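Side-chain contact in putative phosphohistidine phosphatase SixA (Agrobacterium tumefaciens, PDB 2RFL), which is a putative phosphohistidine phosphatase of the histidine phosphatase superfamily and probably removes phosphate from phosphorylated histidine: residues G114-M119 with S138-S143. Sequence-based numbering, arbitrary orientation.
Sequences GHNPTM and SGFPTS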
ATOM      1  N   GLY A 114       0.976  -4.084   2.310  1.00 32.53           N
ATOM      2  CA  GLY A 114       0.548  -5.469   2.585  1.00 32.29           C
ATOM      3  C   GLY A 114      -0.013  -6.134   1.348  1.00 31.89           C
ATOM      4  O   GLY A 114       0.390  -5.802   0.231  1.00 31.54           O
ATOM      5  N   HIS A 115      -0.962  -7.047   1.560  1.00 31.59           N
ATOM      6  CA  HIS A 115      -1.336  -8.055   0.560  1.00 31.72           C
ATOM      7  C   HIS A 115      -2.828  -8.076   0.292  1.00 31.81           C
ATOM      8  O   HIS A 115      -3.621  -7.718   1.157  1.00 31.01           O
ATOM      9  CB  HIS A 115      -0.965  -9.501   0.999  1.00 31.17           C
ATOM     10  CG  HIS A 115       0.309  -9.629   1.762  1.00 29.72           C
ATOM     11  ND1 HIS A 115       1.356 -10.408   1.321  1.00 32.83           N
ATOM     12  CD2 HIS A 115       0.685  -9.159   2.976  1.00 32.66           C
ATOM     13  CE1 HIS A 115       2.336 -10.390   2.206  1.00 31.66           C
ATOM     14  NE2 HIS A 115       1.958  -9.631   3.218  1.00 35.42           N
ATOM     15  N   ASN A 116      -3.177  -8.529  -0.915  1.00 32.05           N
ATOM     16  CA  ASN A 116      -4.523  -8.979  -1.272  1.00 32.29           C
ATOM     17  C   ASN A 116      -4.905 -10.257  -0.497  1.00 32.25           C
ATOM     18  O   ASN A 116      -4.032 -11.044  -0.184  1.00 32.69           O
ATOM     19  CB  ASN A 116      -4.598  -9.230  -2.792  1.00 32.42           C
ATOM     20  CG  ASN A 116      -5.046  -7.991  -3.589  1.00 33.87           C
ATOM     21  OD1 ASN A 116      -5.465  -6.966  -3.033  1.00 35.29           O
ATOM     22  ND2 ASN A 116      -4.979  -8.101  -4.902  1.00 36.97           N
ATOM     23  N   PRO A 117      -6.205 -10.490  -0.208  1.00 32.18           N
ATOM     24  CA  PRO A 117      -7.415  -9.705  -0.450  1.00 32.60           C
ATOM     25  C   PRO A 117      -7.541  -8.518   0.489  1.00 32.89           C
ATOM     26  O   PRO A 117      -8.326  -7.612   0.203  1.00 33.86           O
ATOM     27  CB  PRO A 117      -8.562 -10.674  -0.109  1.00 32.16           C
ATOM     28  CG  PRO A 117      -7.992 -11.865   0.381  1.00 30.41           C
ATOM     29  CD  PRO A 117      -6.525 -11.765   0.466  1.00 33.04           C
ATOM     30  N   THR A 118      -6.812  -8.541   1.608  1.00 32.35           N
ATOM     31  CA  THR A 118      -6.909  -7.474   2.595  1.00 32.83           C
ATOM     32  C   THR A 118      -6.714  -6.058   2.039  1.00 32.31           C
ATOM     33  O   THR A 118      -7.402  -5.144   2.439  1.00 32.59           O
ATOM     34  CB  THR A 118      -5.932  -7.714   3.727  1.00 32.49           C
ATOM     35  OG1 THR A 118      -5.764  -9.124   3.876  1.00 35.01           O
ATOM     36  CG2 THR A 118      -6.433  -7.088   5.037  1.00 30.41           C
HETATM   37  N   MSE A 119      -5.767  -5.883   1.137  1.00 32.97           N
HETATM   38  CA  MSE A 119      -5.502  -4.563   0.552  1.00 33.84           C
HETATM   39  C   MSE A 119      -6.703  -4.072  -0.285  1.00 33.46           C
HETATM   40  O   MSE A 119      -7.221  -2.976  -0.048  1.00 31.88           O
HETATM   41  CB  MSE A 119      -4.180  -4.567  -0.260  1.00 33.49           C
HETATM   42  CG  MSE A 119      -3.566  -3.152  -0.528  1.00 36.06           C
HETATM   43 SE   MSE A 119      -3.297  -1.976   1.073  0.95 46.98          SE
HETATM   44  CE  MSE A 119      -1.937  -3.026   2.033  1.00 41.09           C
ATOM     45  N   SER A 138     -10.003  -5.127 -13.234  1.00 59.52           N
ATOM     46  CA  SER A 138      -9.370  -6.406 -12.916  1.00 58.75           C
ATOM     47  C   SER A 138      -8.743  -6.496 -11.518  1.00 56.95           C
ATOM     48  O   SER A 138      -7.893  -7.349 -11.267  1.00 56.97           O
ATOM     49  CB  SER A 138      -8.364  -6.779 -14.005  1.00 59.35           C
ATOM     50  OG  SER A 138      -7.534  -5.682 -14.311  1.00 58.11           O
ATOM     51  N   GLY A 139      -9.168  -5.634 -10.603  1.00 54.86           N
ATOM     52  CA  GLY A 139      -8.723  -5.731  -9.218  1.00 52.63           C
ATOM     53  C   GLY A 139      -7.481  -4.927  -8.885  1.00 50.46           C
ATOM     54  O   GLY A 139      -6.999  -4.166  -9.717  1.00 50.99           O
ATOM     55  N   PHE A 140      -6.966  -5.117  -7.670  1.00 47.76           N
ATOM     56  CA  PHE A 140      -5.887  -4.296  -7.094  1.00 44.76           C
ATOM     57  C   PHE A 140      -4.523  -4.966  -7.382  1.00 44.00           C
ATOM     58  O   PHE A 140      -4.148  -5.959  -6.721  1.00 43.62           O
ATOM     59  CB  PHE A 140      -6.151  -4.139  -5.592  1.00 43.53           C
ATOM     60  CG  PHE A 140      -5.427  -3.010  -4.934  1.00 40.00           C
ATOM     61  CD1 PHE A 140      -4.042  -2.871  -5.043  1.00 38.52           C
ATOM     62  CD2 PHE A 140      -6.129  -2.103  -4.143  1.00 37.69           C
ATOM     63  CE1 PHE A 140      -3.344  -1.838  -4.409  1.00 35.24           C
ATOM     64  CE2 PHE A 140      -5.454  -1.059  -3.498  1.00 37.24           C
ATOM     65  CZ  PHE A 140      -4.034  -0.935  -3.644  1.00 36.69           C
ATOM     66  N   PRO A 141      -3.792  -4.442  -8.391  1.00 42.70           N
ATOM     67  CA  PRO A 141      -2.563  -5.042  -8.900  1.00 41.99           C
ATOM     68  C   PRO A 141      -1.328  -4.896  -7.966  1.00 41.36           C
ATOM     69  O   PRO A 141      -1.357  -4.123  -6.994  1.00 39.75           O
ATOM     70  CB  PRO A 141      -2.352  -4.289 -10.229  1.00 42.76           C
ATOM     71  CG  PRO A 141      -2.972  -2.927 -10.006  1.00 41.84           C
ATOM     72  CD  PRO A 141      -4.137  -3.184  -9.099  1.00 42.83           C
ATOM     73  N   THR A 142      -0.266  -5.646  -8.275  1.00 41.05           N
ATOM     74  CA  THR A 142       0.980  -5.585  -7.523  1.00 40.78           C
ATOM     75  C   THR A 142       1.700  -4.285  -7.745  1.00 39.89           C
ATOM     76  O   THR A 142       1.826  -3.828  -8.865  1.00 40.76           O
ATOM     77  CB  THR A 142       1.978  -6.694  -7.896  1.00 41.51           C
ATOM     78  OG1 THR A 142       2.260  -6.659  -9.308  1.00 40.55           O
ATOM     79  CG2 THR A 142       1.478  -8.056  -7.429  1.00 41.38           C
ATOM     80  N   SER A 143       2.226  -3.722  -6.672  1.00 38.82           N
ATOM     81  CA  SER A 143       2.764  -2.332  -6.657  1.00 37.97           C
ATOM     82  C   SER A 143       1.810  -1.260  -7.162  1.00 36.56           C
ATOM     83  O   SER A 143       2.272  -0.223  -7.649  1.00 34.68           O
ATOM     84  CB  SER A 143       4.116  -2.194  -7.341  1.00 38.14           C
ATOM     85  OG  SER A 143       4.676  -0.972  -6.887  1.00 39.76           O
TER
HETATM   86  O   HOH W   1      -6.132  -7.536  -7.380  1.00 60.52           O
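Asn116 reaches across to the backbone of Phe140, while Met119 lies against the Phe140 ring. The amide nitrogen ND2 of Asn116 donates to O of Phe140 at 2.9 Å. The donor lies in the carbonyl plane, but the bond is bent, with an N-H...O angle of 131°. A water bridges the same two groups: it donates to O of Phe140 and takes a weak bond from ND2. Arg15 also donates to this carbonyl oxygen, so three donors share it. The Asn116 amide stands nearly perpendicular to the Phe140 ring, with planes 86° apart, and its OD1 comes 3.9 Å from CB of Phe140. OD1 also accepts from the backbone N of Glu120, which helps fix the amide rotation. CG of Met119, a selenomethionine, sits over one face in a CH-pi contact, 4.1 Å from the centroid of the Phe140 ring and displaced toward CZ. The chain then bends at chi2 and chi3, and its selenium end leads away. His115 meets the ring of His16, in the Arg-His-Ala form of the family's RHG motif, the histidine expected to be phosphorylated. The contact joins helix 118-127 and the turn leading into it to the loop between helix 129-135 and strand 145-149, beside central strand 10-15. Phe166 of strand 162-167 meets the Phe140 ring edge-to-face.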